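Local coordinates for uncharacterized protein (Plasmodium falciparum, PDB 1ZSO), which is of unknown function, a mostly beta-stranded protein of a eukaryotic family to which zinc binding is generally assigned, at residues F36-S41 with A67-K72; D48-R53 with S80-V85. All blocks are in the same frame, centred on the assembly; numbering follows the deposited sequence.

Followed from the N terminus, the chain lays down strand 34-40 and its antiparallel neighbour 46-52 in a three-stranded sheet, and later strands 69-71 and 80-85 in a six-stranded one. Contact 1 joins the first strand of each pair and closes a loop of 25 residues; contact 2 joins the second strands across 26. Because their segments alternate along the chain, the two loops cross, and neither lies within the other. Their centres are 6 Å apart, and main-chain bonds between 69-71 and 80-85 couple them directly. Together they seat one antiparallel pair on the other, tying two sheets together, while both reach the second subunit.

Contact 1: F36-S41 with A67-K72; sequences FNIRDS and ANFMIK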
ATOM      1  N   PHE B  36      -8.677  -7.213  -1.020  1.00 27.52           N
ATOM      2  CA  PHE B  36      -8.408  -8.642  -1.195  1.00 27.14           C
ATOM      3  C   PHE B  36      -7.833  -9.177   0.070  1.00 27.10           C
ATOM      4  O   PHE B  36      -7.193  -8.439   0.842  1.00 23.60           O
ATOM      5  CB  PHE B  36      -7.387  -8.872  -2.310  1.00 28.62           C
ATOM      6  CG  PHE B  36      -7.930  -8.622  -3.695  1.00 27.68           C
ATOM      7  CD1 PHE B  36      -8.717  -9.562  -4.308  1.00 29.71           C
ATOM      8  CD2 PHE B  36      -7.635  -7.454  -4.370  1.00 27.47           C
ATOM      9  CE1 PHE B  36      -9.242  -9.333  -5.592  1.00 32.84           C
ATOM     10  CE2 PHE B  36      -8.142  -7.215  -5.633  1.00 27.97           C
ATOM     11  CZ  PHE B  36      -8.943  -8.164  -6.249  1.00 31.01           C
ATOM     12  N   ASN B  37      -8.070 -10.465   0.278  1.00 27.78           N
ATOM     13  CA  ASN B  37      -7.164 -11.241   1.056  1.00 28.73           C
ATOM     14  C   ASN B  37      -6.165 -11.929   0.121  1.00 29.67           C
ATOM     15  O   ASN B  37      -6.531 -12.561  -0.875  1.00 29.16           O
ATOM     16  CB  ASN B  37      -7.872 -12.310   1.855  1.00 28.68           C
ATOM     17  CG  ASN B  37      -8.821 -11.776   2.901  1.00 29.69           C
ATOM     18  OD1 ASN B  37      -8.737 -10.646   3.382  1.00 23.50           O
ATOM     19  ND2 ASN B  37      -9.727 -12.654   3.306  1.00 30.54           N
ATOM     20  N   ILE B  38      -4.890 -11.810   0.475  1.00 30.23           N
ATOM     21  CA  ILE B  38      -3.803 -12.405  -0.296  1.00 30.07           C
ATOM     22  C   ILE B  38      -2.938 -13.391   0.487  1.00 29.97           C
ATOM     23  O   ILE B  38      -3.000 -13.487   1.722  1.00 27.76           O
ATOM     24  CB  ILE B  38      -2.903 -11.315  -0.865  1.00 29.83           C
ATOM     25  CG1 ILE B  38      -2.200 -10.587   0.286  1.00 30.16           C
ATOM     26  CG2 ILE B  38      -3.774 -10.362  -1.761  1.00 30.48           C
ATOM     27  CD1 ILE B  38      -0.956  -9.777  -0.119  1.00 32.30           C
ATOM     28  N   ARG B  39      -2.129 -14.115  -0.273  1.00 31.37           N
ATOM     29  CA  ARG B  39      -1.145 -15.046   0.266  1.00 32.35           C
ATOM     30  C   ARG B  39       0.168 -14.957  -0.519  1.00 30.68           C
ATOM     31  O   ARG B  39       0.208 -14.655  -1.726  1.00 28.55           O
ATOM     32  CB  ARG B  39      -1.683 -16.472   0.210  1.00 34.05           C
ATOM     33  CG  ARG B  39      -0.877 -17.497   1.031  1.00 40.72           C
ATOM     34  CD  ARG B  39      -1.155 -18.847   0.455  1.00 48.74           C
ATOM     35  NE  ARG B  39      -0.226 -19.877   0.894  1.00 52.87           N
ATOM     36  CZ  ARG B  39      -0.503 -20.758   1.852  1.00 55.12           C
ATOM     37  NH1 ARG B  39      -1.673 -20.697   2.495  1.00 52.07           N
ATOM     38  NH2 ARG B  39       0.407 -21.686   2.185  1.00 53.94           N
ATOM     39  N   ASP B  40       1.244 -15.202   0.194  1.00 28.99           N
ATOM     40  CA  ASP B  40       2.549 -15.328  -0.415  1.00 29.38           C
ATOM     41  C   ASP B  40       2.549 -16.573  -1.314  1.00 29.91           C
ATOM     42  O   ASP B  40       2.155 -17.664  -0.901  1.00 30.69           O
ATOM     43  CB  ASP B  40       3.573 -15.408   0.706  1.00 27.88           C
ATOM     44  CG  ASP B  40       4.988 -15.427   0.228  1.00 27.64           C
ATOM     45  OD1 ASP B  40       5.225 -15.484  -1.013  1.00 28.31           O
ATOM     46  OD2 ASP B  40       5.876 -15.439   1.129  1.00 21.97           O
ATOM     47  N   SER B  41       2.936 -16.400  -2.568  1.00 30.96           N
ATOM     48  CA  SER B  41       2.958 -17.501  -3.512  1.00 31.33           C
ATOM     49  C   SER B  41       4.099 -18.456  -3.215  1.00 30.34           C
ATOM     50  O   SER B  41       4.111 -19.606  -3.716  1.00 30.51           O
ATOM     51  CB  SER B  41       3.086 -16.971  -4.940  1.00 32.41           C
ATOM     52  OG  SER B  41       4.280 -16.246  -5.109  1.00 37.67           O
ATOM     53  N   ALA B  67       3.929  -0.552  -9.654  1.00 27.82           N
ATOM     54  CA  ALA B  67       2.832  -1.409  -9.221  1.00 26.95           C
ATOM     55  C   ALA B  67       1.776  -0.598  -8.476  1.00 27.18           C
ATOM     56  O   ALA B  67       2.045   0.498  -7.978  1.00 26.86           O
ATOM     57  CB  ALA B  67       3.321  -2.532  -8.334  1.00 28.03           C
ATOM     58  N   ASN B  68       0.571  -1.159  -8.425  1.00 26.89           N
ATOM     59  CA  ASN B  68      -0.566  -0.584  -7.709  1.00 27.63           C
ATOM     60  C   ASN B  68      -0.546  -1.031  -6.243  1.00 28.50           C
ATOM     61  O   ASN B  68      -1.018  -0.309  -5.359  1.00 25.70           O
ATOM     62  CB  ASN B  68      -1.895  -1.081  -8.298  1.00 26.94           C
ATOM     63  CG  ASN B  68      -2.168  -0.553  -9.657  1.00 25.36           C
ATOM     64  OD1 ASN B  68      -2.815  -1.230 -10.445  1.00 26.04           O
ATOM     65  ND2 ASN B  68      -1.708   0.661  -9.952  1.00 24.10           N
ATOM     66  N   PHE B  69      -0.013  -2.240  -6.030  1.00 29.73           N
ATOM     67  CA  PHE B  69       0.227  -2.795  -4.699  1.00 30.86           C
ATOM     68  C   PHE B  69       1.530  -3.579  -4.643  1.00 31.41           C
ATOM     69  O   PHE B  69       1.854  -4.335  -5.563  1.00 30.71           O
ATOM     70  CB  PHE B  69      -0.913  -3.729  -4.248  1.00 29.45           C
ATOM     71  CG  PHE B  69      -0.741  -4.245  -2.840  1.00 30.44           C
ATOM     72  CD1 PHE B  69      -1.128  -3.478  -1.754  1.00 30.78           C
ATOM     73  CD2 PHE B  69      -0.145  -5.473  -2.594  1.00 30.04           C
ATOM     74  CE1 PHE B  69      -0.946  -3.963  -0.400  1.00 29.30           C
ATOM     75  CE2 PHE B  69       0.023  -5.934  -1.296  1.00 28.38           C
ATOM     76  CZ  PHE B  69      -0.376  -5.156  -0.186  1.00 23.18           C
HETATM   77  N   MSE B  70       2.231  -3.421  -3.523  1.00 32.14           N
HETATM   78  CA  MSE B  70       3.462  -4.152  -3.253  1.00 37.09           C
HETATM   79  C   MSE B  70       3.594  -4.634  -1.792  1.00 32.14           C
HETATM   80  O   MSE B  70       3.074  -4.026  -0.856  1.00 31.00           O
HETATM   81  CB  MSE B  70       4.678  -3.270  -3.502  1.00 35.59           C
HETATM   82  CG  MSE B  70       5.156  -3.154  -4.915  1.00 43.60           C
HETATM   83 SE   MSE B  70       7.082  -2.539  -4.786  1.00 55.05          SE
HETATM   84  CE  MSE B  70       6.762  -0.669  -4.531  1.00 51.17           C
ATOM     85  N   ILE B  71       4.342  -5.716  -1.615  1.00 30.36           N
ATOM     86  CA  ILE B  71       4.631  -6.223  -0.307  1.00 28.14           C
ATOM     87  C   ILE B  71       5.982  -6.927  -0.352  1.00 28.61           C
ATOM     88  O   ILE B  71       6.318  -7.583  -1.328  1.00 27.56           O
ATOM     89  CB  ILE B  71       3.459  -7.104   0.221  1.00 27.42           C
ATOM     90  CG1 ILE B  71       3.679  -7.531   1.667  1.00 25.90           C
ATOM     91  CG2 ILE B  71       3.198  -8.353  -0.635  1.00 26.96           C
ATOM     92  CD1 ILE B  71       2.413  -8.125   2.253  1.00 26.93           C
ATOM     93  N   LYS B  72       6.771  -6.719   0.693  1.00 28.45           N
ATOM     94  CA  LYS B  72       7.989  -7.442   0.918  1.00 30.36           C
ATOM     95  C   LYS B  72       7.652  -8.429   2.053  1.00 30.69           C
ATOM     96  O   LYS B  72       7.583  -8.073   3.243  1.00 28.79           O
ATOM     97  CB  LYS B  72       9.115  -6.479   1.283  1.00 31.35           C
ATOM     98  CG  LYS B  72      10.454  -7.109   1.605  1.00 32.57           C
ATOM     99  CD  LYS B  72      11.445  -6.013   1.936  1.00 33.11           C
ATOM    100  CE  LYS B  72      12.894  -6.438   1.709  1.00 32.15           C
ATOM    101  NZ  LYS B  72      13.380  -7.329   2.812  1.00 35.68           N
TER
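I38 meets F69 and I71 with a single methyl, CD1, which ends a side chain directed out of strand 34-40. Its CG1 lies between the backbone N and the carbonyl carbon (chi1 66°), and the extended second torsion of 162° then carries CD1 away from its own main chain. The methyl comes to the F69 ring obliquely, with I38 CD1 4.1 Å from F69 CE2. F69 throws its ring toward strand 34-40 by placing CG anti to the backbone N (chi1 -176°). Two residues further along, I71 points the same way and offers two methyls: I38 CD1 is 4.4 Å from I71 CG2, and I71 CD1 lies at an equal 4.4 Å from it. The isoleucine tip thus faces a surface built from one aromatic and one branched side chain of the same strand.

F69 follows N68 in a classic beta bulge, both residues facing I82 of the adjoining strand. N68 is held separately, its amide nitrogen bonded to D56 O and its amide oxygen to F84 N. L114 and W73 also pack on I38, while Q51 of the second subunit touches I71 and takes a hydrogen bond from K72 N.

This is one small patch of the interface between two beta sheets, burying about 78 Å² in all. Being wholly apolar, it exerts no directional pull: van der Waals contact and the exclusion of water hold I38 against its partners, and such a contact would probably tolerate small shifts.

Contact 2: D48-R53 with S80-V85; sequences DNIQFR and STINFV
I82 carries the contact of S80-V85 with D48-R53, meeting both I50 and F52. Before it, S80 and T81 serve their own sheet: S80 pairs through its backbone with I71, and T81 with R110, its side chain packing on M70. At I82 the side chain turns to the other sheet. CG1 stands beside the backbone N and anti to the carbonyl carbon (chi1 -53°), which puts CG2 anti to N; the long branch reaches both I50 and F52, the short one F52. The longer one meets I50 tip to tip, I82 CD1 lying 3.7 Å from I50 CD1. That same methyl stands 4.1 Å from F52 CE2, while the short branch brings I82 CG2 to 4.0 Å from F52 CZ. The isoleucine crosses the phenylalanine side chain at about a right angle, and its forked branches touch neighbouring carbons at the ring's far end. N83 then points away, its ND2 bonded to T66 O, and F84 sets out toward D48-R53 before its ring leads off to pack on K54.

On the facing segment the chain turns a corner at N49, where a G1 beta bulge sets N49 and I50 both opposite F36. The buried apolar cluster lies between two antiparallel sheets: strand 34-40 flanks F52 with W34 and F36, strand 102-110 brings F107 against both F52 and I82, and strand 69-71 adds F69, which touches all three contact residues.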
ATOM      1  N   ASP B  48      -4.643 -10.003   5.144  1.00 29.65           N
ATOM      2  CA  ASP B  48      -6.065  -9.732   4.927  1.00 32.29           C
ATOM      3  C   ASP B  48      -6.319  -8.274   4.620  1.00 32.41           C
ATOM      4  O   ASP B  48      -5.647  -7.396   5.155  1.00 30.84           O
ATOM      5  CB  ASP B  48      -6.903 -10.044   6.167  1.00 32.31           C
ATOM      6  CG  ASP B  48      -6.997 -11.530   6.457  1.00 35.43           C
ATOM      7  OD1 ASP B  48      -6.476 -12.324   5.638  1.00 35.25           O
ATOM      8  OD2 ASP B  48      -7.570 -11.885   7.530  1.00 42.03           O
ATOM      9  N   ASN B  49      -7.311  -8.030   3.774  1.00 32.68           N
ATOM     10  CA  ASN B  49      -7.858  -6.684   3.605  1.00 32.26           C
ATOM     11  C   ASN B  49      -6.802  -5.708   3.130  1.00 31.69           C
ATOM     12  O   ASN B  49      -6.607  -4.645   3.738  1.00 30.93           O
ATOM     13  CB  ASN B  49      -8.425  -6.199   4.941  1.00 32.84           C
ATOM     14  CG  ASN B  49      -9.229  -4.873   4.809  1.00 39.35           C
ATOM     15  OD1 ASN B  49     -10.083  -4.719   3.923  1.00 44.01           O
ATOM     16  ND2 ASN B  49      -8.954  -3.925   5.709  1.00 44.05           N
ATOM     17  N   ILE B  50      -6.068  -6.079   2.083  1.00 30.13           N
ATOM     18  CA  ILE B  50      -5.209  -5.120   1.482  1.00 29.33           C
ATOM     19  C   ILE B  50      -6.126  -4.273   0.665  1.00 29.44           C
ATOM     20  O   ILE B  50      -7.198  -4.745   0.205  1.00 28.68           O
ATOM     21  CB  ILE B  50      -4.117  -5.716   0.587  1.00 30.39           C
ATOM     22  CG1 ILE B  50      -4.720  -6.444  -0.621  1.00 29.97           C
ATOM     23  CG2 ILE B  50      -3.242  -6.616   1.389  1.00 29.34           C
ATOM     24  CD1 ILE B  50      -3.800  -6.551  -1.725  1.00 32.87           C
ATOM     25  N   GLN B  51      -5.717  -3.028   0.483  1.00 27.50           N
ATOM     26  CA  GLN B  51      -6.537  -2.063  -0.243  1.00 27.70           C
ATOM     27  C   GLN B  51      -5.694  -1.291  -1.280  1.00 26.93           C
ATOM     28  O   GLN B  51      -4.564  -0.822  -1.028  1.00 25.66           O
ATOM     29  CB  GLN B  51      -7.215  -1.077   0.725  1.00 26.88           C
ATOM     30  CG  GLN B  51      -7.910  -1.676   1.936  1.00 28.13           C
ATOM     31  CD  GLN B  51      -8.399  -0.612   2.889  1.00 27.39           C
ATOM     32  OE1 GLN B  51      -7.880   0.482   2.904  1.00 34.72           O
ATOM     33  NE2 GLN B  51      -9.417  -0.922   3.675  1.00 28.97           N
ATOM     34  N   PHE B  52      -6.244  -1.112  -2.445  1.00 27.56           N
ATOM     35  CA  PHE B  52      -5.511  -0.297  -3.433  1.00 27.67           C
ATOM     36  C   PHE B  52      -6.431   0.166  -4.516  1.00 26.78           C
ATOM     37  O   PHE B  52      -7.492  -0.398  -4.686  1.00 27.86           O
ATOM     38  CB  PHE B  52      -4.298  -1.059  -4.026  1.00 28.23           C
ATOM     39  CG  PHE B  52      -4.672  -2.195  -4.937  1.00 28.77           C
ATOM     40  CD1 PHE B  52      -4.858  -1.978  -6.291  1.00 30.20           C
ATOM     41  CD2 PHE B  52      -4.804  -3.470  -4.441  1.00 27.56           C
ATOM     42  CE1 PHE B  52      -5.214  -2.985  -7.109  1.00 26.98           C
ATOM     43  CE2 PHE B  52      -5.177  -4.495  -5.243  1.00 26.93           C
ATOM     44  CZ  PHE B  52      -5.365  -4.272  -6.579  1.00 30.29           C
ATOM     45  N   ARG B  53      -5.999   1.191  -5.249  1.00 29.20           N
ATOM     46  CA  ARG B  53      -6.669   1.687  -6.475  1.00 29.21           C
ATOM     47  C   ARG B  53      -5.801   1.508  -7.709  1.00 28.41           C
ATOM     48  O   ARG B  53      -4.582   1.558  -7.615  1.00 28.52           O
ATOM     49  CB  ARG B  53      -6.978   3.172  -6.354  1.00 28.79           C
ATOM     50  CG  ARG B  53      -8.081   3.484  -5.348  1.00 34.34           C
ATOM     51  CD  ARG B  53      -7.692   4.664  -4.490  1.00 43.24           C
ATOM     52  NE  ARG B  53      -6.384   4.406  -3.854  1.00 48.36           N
ATOM     53  CZ  ARG B  53      -6.220   3.780  -2.685  1.00 46.59           C
ATOM     54  NH1 ARG B  53      -7.286   3.386  -1.989  1.00 46.19           N
ATOM     55  NH2 ARG B  53      -4.989   3.561  -2.210  1.00 38.66           N
ATOM     56  N   SER B  80       6.960  -8.217  -3.944  1.00 28.10           N
ATOM     57  CA  SER B  80       5.853  -8.886  -4.599  1.00 27.12           C
ATOM     58  C   SER B  80       4.805  -7.835  -4.929  1.00 27.52           C
ATOM     59  O   SER B  80       4.634  -6.892  -4.190  1.00 28.53           O
ATOM     60  CB  SER B  80       5.320  -9.976  -3.700  1.00 27.91           C
ATOM     61  OG  SER B  80       6.342 -10.907  -3.386  1.00 27.00           O
ATOM     62  N   THR B  81       4.156  -7.975  -6.076  1.00 27.67           N
ATOM     63  CA  THR B  81       3.381  -6.893  -6.666  1.00 28.00           C
ATOM     64  C   THR B  81       2.021  -7.360  -7.240  1.00 28.65           C
ATOM     65  O   THR B  81       1.857  -8.514  -7.641  1.00 27.42           O
ATOM     66  CB  THR B  81       4.155  -6.260  -7.832  1.00 27.85           C
ATOM     67  OG1 THR B  81       4.375  -7.253  -8.842  1.00 25.64           O
ATOM     68  CG2 THR B  81       5.487  -5.741  -7.374  1.00 29.65           C
ATOM     69  N   ILE B  82       1.067  -6.435  -7.234  1.00 29.08           N
ATOM     70  CA  ILE B  82      -0.167  -6.539  -8.031  1.00 30.09           C
ATOM     71  C   ILE B  82      -0.312  -5.314  -8.927  1.00 28.44           C
ATOM     72  O   ILE B  82      -0.108  -4.190  -8.504  1.00 28.37           O
ATOM     73  CB  ILE B  82      -1.428  -6.544  -7.171  1.00 29.56           C
ATOM     74  CG1 ILE B  82      -1.343  -7.602  -6.090  1.00 27.12           C
ATOM     75  CG2 ILE B  82      -2.633  -6.786  -8.077  1.00 31.15           C
ATOM     76  CD1 ILE B  82      -2.373  -7.437  -5.012  1.00 31.90           C
ATOM     77  N   ASN B  83      -0.655  -5.547 -10.164  1.00 29.92           N
ATOM     78  CA  ASN B  83      -1.040  -4.483 -11.101  1.00 30.45           C
ATOM     79  C   ASN B  83      -2.389  -4.845 -11.716  1.00 30.13           C
ATOM     80  O   ASN B  83      -2.535  -5.958 -12.241  1.00 28.67           O
ATOM     81  CB  ASN B  83      -0.045  -4.352 -12.248  1.00 30.49           C
ATOM     82  CG  ASN B  83       0.977  -3.258 -12.035  1.00 34.30           C
ATOM     83  OD1 ASN B  83       0.645  -2.111 -11.730  1.00 40.32           O
ATOM     84  ND2 ASN B  83       2.232  -3.599 -12.261  1.00 35.43           N
ATOM     85  N   PHE B  84      -3.343  -3.913 -11.630  1.00 29.13           N
ATOM     86  CA  PHE B  84      -4.548  -3.919 -12.443  1.00 29.00           C
ATOM     87  C   PHE B  84      -4.158  -3.821 -13.905  1.00 30.24           C
ATOM     88  O   PHE B  84      -3.274  -3.036 -14.277  1.00 30.46           O
ATOM     89  CB  PHE B  84      -5.446  -2.706 -12.070  1.00 29.69           C
ATOM     90  CG  PHE B  84      -6.674  -2.547 -12.953  1.00 29.34           C
ATOM     91  CD1 PHE B  84      -7.848  -3.147 -12.625  1.00 29.50           C
ATOM     92  CD2 PHE B  84      -6.634  -1.766 -14.091  1.00 29.71           C
ATOM     93  CE1 PHE B  84      -8.945  -3.009 -13.416  1.00 34.01           C
ATOM     94  CE2 PHE B  84      -7.705  -1.630 -14.890  1.00 29.25           C
ATOM     95  CZ  PHE B  84      -8.878  -2.245 -14.570  1.00 31.32           C
ATOM     96  N   VAL B  85      -4.820  -4.623 -14.735  1.00 31.37           N
ATOM     97  CA  VAL B  85      -4.535  -4.681 -16.129  1.00 32.64           C
ATOM     98  C   VAL B  85      -5.663  -3.981 -16.857  1.00 34.50           C
ATOM     99  O   VAL B  85      -6.821  -4.388 -16.752  1.00 34.41           O
ATOM    100  CB  VAL B  85      -4.437  -6.142 -16.636  1.00 32.21           C
ATOM    101  CG1 VAL B  85      -4.238  -6.154 -18.153  1.00 33.91           C
ATOM    102  CG2 VAL B  85      -3.311  -6.890 -15.976  1.00 30.30           C
TER